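Local coordinates for L-lysine 6-monooxygenase (Pseudomonas syringae pv. tomato, PDB 5CQF), which probably hydroxylates the side-chain amine of L-lysine as an FAD- and NADP-dependent monooxygenase of siderophore biosynthesis, at residues 231-236 against 341-346; 366-369 against 375-378; 397-402 against 416-421. All coordinates share one frame; numbering follows the deposited sequence.

Contact 1 of 3, residues 231-236 against 341-346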
loop_
_atom_site.group_PDB
_atom_site.type_symbol
_atom_site.label_atom_id
_atom_site.label_comp_id
_atom_site.label_asym_id
_atom_site.label_seq_id
_atom_site.Cartn_x
_atom_site.Cartn_y
_atom_site.Cartn_z
ATOM N N GLU A 231 -29.390 -6.237 -9.692
ATOM C CA GLU A 231 -29.511 -5.874 -8.281
ATOM C C GLU A 231 -29.280 -7.101 -7.423
ATOM O O GLU A 231 -29.759 -8.180 -7.735
ATOM C CB GLU A 231 -30.892 -5.268 -8.009
ATOM C CG GLU A 231 -30.942 -3.832 -8.486
ATOM C CD GLU A 231 -32.338 -3.272 -8.625
ATOM O OE1 GLU A 231 -33.290 -4.040 -8.968
ATOM O OE2 GLU A 231 -32.454 -2.035 -8.419
ATOM N N VAL A 232 -28.511 -6.948 -6.365
ATOM C CA VAL A 232 -28.115 -8.084 -5.587
ATOM C C VAL A 232 -28.558 -7.865 -4.159
ATOM O O VAL A 232 -28.281 -6.831 -3.596
ATOM C CB VAL A 232 -26.603 -8.278 -5.630
ATOM C CG1 VAL A 232 -26.203 -9.398 -4.691
ATOM C CG2 VAL A 232 -26.147 -8.595 -7.034
ATOM N N HIS A 233 -29.240 -8.852 -3.588
ATOM C CA HIS A 233 -29.601 -8.850 -2.171
ATOM C C HIS A 233 -28.747 -9.868 -1.444
ATOM O O HIS A 233 -28.824 -11.058 -1.720
ATOM C CB HIS A 233 -31.076 -9.187 -2.018
ATOM C CG HIS A 233 -31.958 -8.274 -2.807
ATOM N ND1 HIS A 233 -32.515 -7.135 -2.271
ATOM C CD2 HIS A 233 -32.319 -8.294 -4.108
ATOM C CE1 HIS A 233 -33.210 -6.509 -3.201
ATOM N NE2 HIS A 233 -33.098 -7.189 -4.329
ATOM N N SER A 234 -27.945 -9.365 -0.515
ATOM C CA SER A 234 -26.892 -10.086 0.121
ATOM C C SER A 234 -27.295 -10.281 1.555
ATOM O O SER A 234 -27.362 -9.320 2.327
ATOM C CB SER A 234 -25.591 -9.264 0.014
ATOM O OG SER A 234 -24.506 -9.866 0.691
ATOM N N VAL A 235 -27.566 -11.540 1.906
ATOM C CA VAL A 235 -28.113 -11.922 3.211
ATOM C C VAL A 235 -27.054 -12.600 4.050
ATOM O O VAL A 235 -26.387 -13.527 3.581
ATOM C CB VAL A 235 -29.294 -12.881 3.054
ATOM C CG1 VAL A 235 -29.766 -13.365 4.402
ATOM C CG2 VAL A 235 -30.455 -12.195 2.326
ATOM N N HIS A 236 -26.913 -12.131 5.292
ATOM C CA HIS A 236 -25.875 -12.597 6.218
ATOM C C HIS A 236 -26.481 -13.072 7.528
ATOM O O HIS A 236 -27.354 -12.396 8.090
ATOM C CB HIS A 236 -24.925 -11.454 6.510
ATOM C CG HIS A 236 -24.300 -10.888 5.276
ATOM N ND1 HIS A 236 -23.184 -11.440 4.691
ATOM C CD2 HIS A 236 -24.660 -9.845 4.493
ATOM C CE1 HIS A 236 -22.870 -10.750 3.609
ATOM N NE2 HIS A 236 -23.759 -9.785 3.462
ATOM N N LEU A 341 -38.724 -10.556 -0.083
ATOM C CA LEU A 341 -37.966 -10.136 -1.281
ATOM C C LEU A 341 -38.415 -10.964 -2.458
ATOM O O LEU A 341 -38.545 -12.186 -2.347
ATOM C CB LEU A 341 -36.473 -10.402 -1.107
ATOM C CG LEU A 341 -35.765 -9.597 -0.031
ATOM C CD1 LEU A 341 -34.351 -10.114 0.200
ATOM C CD2 LEU A 341 -35.746 -8.126 -0.422
ATOM N N GLU A 342 -38.632 -10.324 -3.593
ATOM C CA GLU A 342 -38.848 -11.067 -4.827
ATOM C C GLU A 342 -37.615 -10.954 -5.720
ATOM O O GLU A 342 -37.221 -9.857 -6.084
ATOM C CB GLU A 342 -40.061 -10.530 -5.547
ATOM C CG GLU A 342 -41.297 -10.522 -4.673
ATOM C CD GLU A 342 -42.391 -9.673 -5.257
ATOM O OE1 GLU A 342 -42.107 -8.508 -5.635
ATOM O OE2 GLU A 342 -43.526 -10.183 -5.340
ATOM N N VAL A 343 -37.024 -12.090 -6.061
ATOM C CA VAL A 343 -35.844 -12.129 -6.891
ATOM C C VAL A 343 -36.005 -13.112 -8.027
ATOM O O VAL A 343 -36.908 -13.918 -8.003
ATOM C CB VAL A 343 -34.590 -12.483 -6.063
ATOM C CG1 VAL A 343 -34.281 -11.347 -5.110
ATOM C CG2 VAL A 343 -34.760 -13.779 -5.297
ATOM N N ASP A 344 -35.137 -13.017 -9.029
ATOM C CA ASP A 344 -35.163 -13.901 -10.191
ATOM C C ASP A 344 -34.258 -15.101 -9.986
ATOM O O ASP A 344 -34.493 -16.138 -10.556
ATOM C CB ASP A 344 -34.725 -13.143 -11.434
ATOM C CG ASP A 344 -35.634 -11.963 -11.751
ATOM O OD1 ASP A 344 -36.869 -12.179 -11.877
ATOM O OD2 ASP A 344 -35.129 -10.816 -11.847
ATOM N N ALA A 345 -33.200 -14.961 -9.190
ATOM C CA ALA A 345 -32.295 -16.077 -8.938
ATOM C C ALA A 345 -31.595 -15.960 -7.612
ATOM O O ALA A 345 -31.454 -14.873 -7.079
ATOM C CB ALA A 345 -31.270 -16.193 -10.042
ATOM N N VAL A 346 -31.129 -17.105 -7.120
ATOM C CA VAL A 346 -30.562 -17.243 -5.815
ATOM C C VAL A 346 -29.261 -18.009 -5.943
ATOM O O VAL A 346 -29.188 -18.962 -6.744
ATOM C CB VAL A 346 -31.528 -18.004 -4.916
ATOM C CG1 VAL A 346 -30.889 -18.366 -3.588
ATOM C CG2 VAL A 346 -32.777 -17.170 -4.690
#
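The imidazole of H233 meets two aliphatic side chains of strand 338-343, L341 and V343, both of which approach its plane at a slant, neither squarely over a face nor squarely at an edge. Both lie on the same side of the ring plane but touch different ring atoms: CD2 of L341 lies 3.9 Å from ND1 of H233, and CG1 of V343 lies 3.8 Å from CD2 of H233. A second branch of L341, CD1, reaches back to CB of H233 at 4.1 Å. Elsewhere the ring stacks on H309, and its ND1 is hydrogen-bonded to the hydroxyl of Y311, both on strand 308-311. In H233, CG stands anti to the carbonyl carbon (chi1 -55°), and chi2 of -93° turns the ring broadside to the side-chain stem, which brings ND1 and CD2 within range of separate neighbours. V343 runs antiparallel to the histidine side chain, while L341 comes across it at an angle and also packs on L330 and Y311. The two segments are not paired edge to edge: CA of H233 and CA of V343 are 8.5 Å apart. Strand 231-235 belongs to the parallel sheet that also holds 206-210 and 308-311, whereas 338-343 is an outermost strand of the antiparallel sheet 314-343. The sheets thus meet here through methyl groups in van der Waals contact with an imidazole whose ND1 bonds to Y311.

Contact 2 of 3, residues 366-369 against 375-378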
loop_
_atom_site.group_PDB
_atom_site.type_symbol
_atom_site.label_atom_id
_atom_site.label_comp_id
_atom_site.label_asym_id
_atom_site.label_seq_id
_atom_site.Cartn_x
_atom_site.Cartn_y
_atom_site.Cartn_z
ATOM N N PRO A 366 -17.016 -51.049 9.603
ATOM C CA PRO A 366 -16.676 -52.014 10.655
ATOM C C PRO A 366 -15.205 -52.056 11.066
ATOM O O PRO A 366 -14.924 -52.503 12.171
ATOM C CB PRO A 366 -17.103 -53.358 10.052
ATOM C CG PRO A 366 -18.161 -53.003 9.065
ATOM C CD PRO A 366 -17.675 -51.713 8.463
ATOM N N TRP A 367 -14.288 -51.589 10.211
ATOM C CA TRP A 367 -12.849 -51.552 10.527
ATOM C C TRP A 367 -12.351 -50.143 10.867
ATOM O O TRP A 367 -11.155 -49.928 11.014
ATOM C CB TRP A 367 -12.042 -52.155 9.367
ATOM C CG TRP A 367 -12.499 -53.546 9.096
ATOM C CD1 TRP A 367 -12.044 -54.683 9.698
ATOM C CD2 TRP A 367 -13.575 -53.948 8.239
ATOM N NE1 TRP A 367 -12.744 -55.768 9.255
ATOM C CE2 TRP A 367 -13.696 -55.354 8.362
ATOM C CE3 TRP A 367 -14.448 -53.264 7.379
ATOM C CZ2 TRP A 367 -14.660 -56.097 7.651
ATOM C CZ3 TRP A 367 -15.403 -53.991 6.675
ATOM C CH2 TRP A 367 -15.502 -55.399 6.815
ATOM N N LEU A 368 -13.267 -49.191 11.027
ATOM C CA LEU A 368 -12.887 -47.812 11.320
ATOM C C LEU A 368 -13.266 -47.456 12.748
ATOM O O LEU A 368 -14.412 -47.698 13.172
ATOM C CB LEU A 368 -13.586 -46.837 10.364
ATOM C CG LEU A 368 -13.348 -47.033 8.859
ATOM C CD1 LEU A 368 -14.247 -46.101 8.057
ATOM C CD2 LEU A 368 -11.889 -46.841 8.478
ATOM N N ALA A 369 -12.312 -46.890 13.487
ATOM C CA ALA A 369 -12.596 -46.450 14.834
ATOM C C ALA A 369 -13.572 -45.285 14.804
ATOM O O ALA A 369 -13.779 -44.644 13.764
ATOM C CB ALA A 369 -11.323 -46.056 15.545
ATOM N N GLY A 375 -18.011 -40.358 13.750
ATOM C CA GLY A 375 -17.194 -40.175 12.555
ATOM C C GLY A 375 -15.758 -40.680 12.654
ATOM O O GLY A 375 -15.369 -41.354 13.606
ATOM N N LEU A 376 -14.961 -40.309 11.658
ATOM C CA LEU A 376 -13.587 -40.757 11.549
ATOM C C LEU A 376 -12.759 -40.203 12.675
ATOM O O LEU A 376 -12.952 -39.071 13.077
ATOM C CB LEU A 376 -12.975 -40.321 10.213
ATOM C CG LEU A 376 -12.809 -41.350 9.086
ATOM C CD1 LEU A 376 -13.893 -42.411 9.072
ATOM C CD2 LEU A 376 -12.733 -40.634 7.733
ATOM N N LEU A 377 -11.830 -41.018 13.162
ATOM C CA LEU A 377 -10.887 -40.624 14.190
ATOM C C LEU A 377 -9.521 -40.431 13.535
ATOM O O LEU A 377 -8.871 -41.378 13.116
ATOM C CB LEU A 377 -10.826 -41.692 15.277
ATOM C CG LEU A 377 -9.959 -41.405 16.506
ATOM C CD1 LEU A 377 -10.234 -40.032 17.116
ATOM C CD2 LEU A 377 -10.224 -42.511 17.529
ATOM N N ILE A 378 -9.104 -39.183 13.424
ATOM C CA ILE A 378 -7.944 -38.832 12.572
ATOM C C ILE A 378 -6.820 -38.259 13.427
ATOM O O ILE A 378 -7.053 -37.381 14.247
ATOM C CB ILE A 378 -8.350 -37.858 11.439
ATOM C CG1 ILE A 378 -9.501 -38.472 10.631
ATOM C CG2 ILE A 378 -7.174 -37.584 10.513
ATOM C CD1 ILE A 378 -10.208 -37.533 9.676
#
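L368 and L376 form the tight, buried part of this contact, meeting methyl to methyl with their CD1 atoms 3.8 Å apart while the two side chains cross at a slant. CG of L368 is anti to its carbonyl carbon (chi1 -58°), which aims the isobutyl group at the other segment. L376 leaves its backbone alongside the other segment, and its end then comes nearer; its chi1 of -103° is far from a staggered value. Around this pair the core continues: L368 packs on I394 and L376 on V396, both of strand 393-396, and L376 also touches P358 and L361. The partly exposed side is looser. There CB of A369 comes only to 4.2 Å from CD2 of L377, and the L377 side chain goes on to touch D371 in the loop 370-374. Between the two apolar pairs the backbones approach without bonding each other: O of A369 is 3.7 Å from O of G375 and 4.2 Å from N of L377. Both segments lie in the long connection between strands 345-348 and 393-396, and the contact folds this connection back on itself. It rests on dispersion between methyl groups, while backbone bonds of A369 and L377 go to A385, and O of L376 accepts from NH2 of R402.

Contact 3 of 3, residues 397-402 against 416-421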
loop_
_atom_site.group_PDB
_atom_site.type_symbol
_atom_site.label_atom_id
_atom_site.label_comp_id
_atom_site.label_asym_id
_atom_site.label_seq_id
_atom_site.Cartn_x
_atom_site.Cartn_y
_atom_site.Cartn_z
ATOM N N ASN A 397 -6.510 -36.404 3.373
ATOM C CA ASN A 397 -5.606 -35.279 3.084
ATOM C C ASN A 397 -6.329 -33.934 3.056
ATOM O O ASN A 397 -6.483 -33.302 2.004
ATOM C CB ASN A 397 -4.881 -35.525 1.759
ATOM C CG ASN A 397 -3.684 -34.636 1.576
ATOM O OD1 ASN A 397 -3.404 -33.778 2.405
ATOM N ND2 ASN A 397 -2.954 -34.841 0.478
ATOM N N GLY A 398 -6.754 -33.486 4.226
ATOM C CA GLY A 398 -7.481 -32.215 4.337
ATOM C C GLY A 398 -7.639 -31.823 5.795
ATOM O O GLY A 398 -7.339 -32.609 6.696
ATOM N N LEU A 399 -8.072 -30.591 6.014
ATOM C CA LEU A 399 -8.440 -30.121 7.332
ATOM C C LEU A 399 -9.946 -30.249 7.551
ATOM O O LEU A 399 -10.710 -30.400 6.604
ATOM C CB LEU A 399 -8.000 -28.674 7.512
ATOM C CG LEU A 399 -6.478 -28.514 7.657
ATOM C CD1 LEU A 399 -6.087 -27.049 7.620
ATOM C CD2 LEU A 399 -5.987 -29.137 8.954
ATOM N N SER A 400 -10.339 -30.227 8.822
ATOM C CA SER A 400 -11.746 -30.115 9.262
ATOM C C SER A 400 -11.768 -29.581 10.685
ATOM O O SER A 400 -10.820 -29.805 11.457
ATOM C CB SER A 400 -12.466 -31.463 9.238
ATOM O OG SER A 400 -11.861 -32.398 10.099
ATOM N N GLU A 401 -12.839 -28.880 11.030
ATOM C CA GLU A 401 -13.022 -28.423 12.392
ATOM C C GLU A 401 -13.032 -29.610 13.378
ATOM O O GLU A 401 -12.392 -29.555 14.423
ATOM C CB GLU A 401 -14.289 -27.540 12.505
ATOM C CG GLU A 401 -14.102 -26.234 11.730
ATOM C CD GLU A 401 -15.110 -25.123 12.038
ATOM O OE1 GLU A 401 -14.774 -23.940 11.778
ATOM O OE2 GLU A 401 -16.221 -25.409 12.516
ATOM N N ARG A 402 -13.714 -30.690 13.018
ATOM C CA ARG A 402 -13.997 -31.782 13.966
ATOM C C ARG A 402 -12.716 -32.569 14.304
ATOM O O ARG A 402 -12.542 -33.007 15.428
ATOM C CB ARG A 402 -15.117 -32.713 13.437
ATOM C CG ARG A 402 -14.756 -33.463 12.139
ATOM C CD ARG A 402 -15.842 -34.418 11.647
ATOM N NE ARG A 402 -16.007 -35.560 12.534
ATOM C CZ ARG A 402 -15.173 -36.595 12.587
ATOM N NH1 ARG A 402 -14.109 -36.660 11.790
ATOM N NH2 ARG A 402 -15.406 -37.585 13.430
ATOM N N ALA A 416 1.353 -28.592 0.744
ATOM C CA ALA A 416 2.761 -28.971 0.604
ATOM C C ALA A 416 3.237 -29.666 1.833
ATOM O O ALA A 416 3.927 -30.644 1.742
ATOM C CB ALA A 416 3.616 -27.772 0.347
ATOM N N LEU A 417 2.862 -29.148 2.992
ATOM C CA LEU A 417 3.329 -29.680 4.287
ATOM C C LEU A 417 2.693 -31.018 4.620
ATOM O O LEU A 417 3.376 -31.940 5.066
ATOM C CB LEU A 417 3.082 -28.662 5.404
ATOM C CG LEU A 417 3.940 -27.374 5.213
ATOM C CD1 LEU A 417 3.563 -26.274 6.177
ATOM C CD2 LEU A 417 5.409 -27.690 5.398
ATOM N N ARG A 418 1.402 -31.116 4.358
ATOM C CA ARG A 418 0.698 -32.361 4.504
ATOM C C ARG A 418 1.288 -33.425 3.614
ATOM O O ARG A 418 1.480 -34.552 4.061
ATOM C CB ARG A 418 -0.792 -32.219 4.169
ATOM C CG ARG A 418 -1.595 -31.428 5.181
ATOM C CD ARG A 418 -3.064 -31.788 5.127
ATOM N NE ARG A 418 -3.674 -31.518 3.826
ATOM C CZ ARG A 418 -4.203 -30.355 3.469
ATOM N NH1 ARG A 418 -4.167 -29.315 4.276
ATOM N NH2 ARG A 418 -4.751 -30.209 2.281
ATOM N N ALA A 419 1.547 -33.088 2.358
ATOM C CA ALA A 419 2.145 -34.032 1.416
ATOM C C ALA A 419 3.417 -34.628 1.972
ATOM O O ALA A 419 3.665 -35.799 1.788
ATOM C CB ALA A 419 2.437 -33.360 0.079
ATOM N N GLY A 420 4.230 -33.818 2.646
ATOM C CA GLY A 420 5.448 -34.331 3.272
ATOM C C GLY A 420 5.174 -35.366 4.374
ATOM O O GLY A 420 5.783 -36.428 4.410
ATOM N N ARG A 421 4.255 -35.044 5.267
ATOM C CA ARG A 421 3.881 -35.920 6.355
ATOM C C ARG A 421 3.266 -37.231 5.862
ATOM O O ARG A 421 3.533 -38.291 6.432
ATOM C CB ARG A 421 2.855 -35.236 7.262
ATOM C CG ARG A 421 3.400 -34.110 8.115
ATOM C CD ARG A 421 2.582 -33.984 9.404
ATOM N NE ARG A 421 2.837 -32.716 10.102
ATOM C CZ ARG A 421 2.905 -32.572 11.423
ATOM N NH1 ARG A 421 2.735 -33.612 12.225
ATOM N NH2 ARG A 421 3.165 -31.376 11.942
#
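OD1 of N397 receives the side-chain N-H of R418 in a short, fairly straight hydrogen bond: NE to OD1 is 2.7 Å, with an angle of 161° at the hydrogen. The oxygen lies practically in the guanidinium plane, at its edge, while the donor is tilted modestly from the carbonyl plane of the amide. The two flat groups are nearly perpendicular, 83° apart, so the asparagine meets the arginine edge-on and does not stack on it. OD1 also sits close to the aliphatic stem, 3.4 Å from CD of R418. In N397, CG is anti to the backbone N (chi1 -164°), which swings the amide towards helix 412-428; its ND2 has a weak hydrogen bond to S167 OG. The arginine chain bends at chi3, turning its end along the 397-399 backbone. CA of G398 then lies over one guanidinium face, 3.9 Å from CZ of R418, and N of L399 covers the same group. At the far end NH1 of R418 reaches CG of L399 at 4.2 Å. L399 is further held by its backbone N-H, bonded to D408, and by side-chain contact with L414 of helix 412-428. The segment continues to S400, which N-caps helix 401-404 through its bond to N of S403. A buried guanidinium is thus met by a neutral amide oxygen and a peptide surface; the amide dipole probably helps stabilise the positive charge, and the bond ties the segment just after strand 393-396 to helix 412-428.

Overall arrangement
The contacts follow one another along the chain, each closing before the next opens. Contact 1 lies where the parallel sheet containing strand 231-235 meets the antiparallel sheet 314-343, and stands apart from the rest: its centre is about 41 Å from that of contact 2 and about 36 Å from that of contact 3, on the opposite side of the chain's centre from the latter. Contacts 2 and 3, with centres about 17 Å apart, both border strand 393-396 of the other parallel sheet and touch each other. The two parallel sheets, each with a glycine-rich Rossmann-type pattern, are consistent with separate FAD and NADP domains.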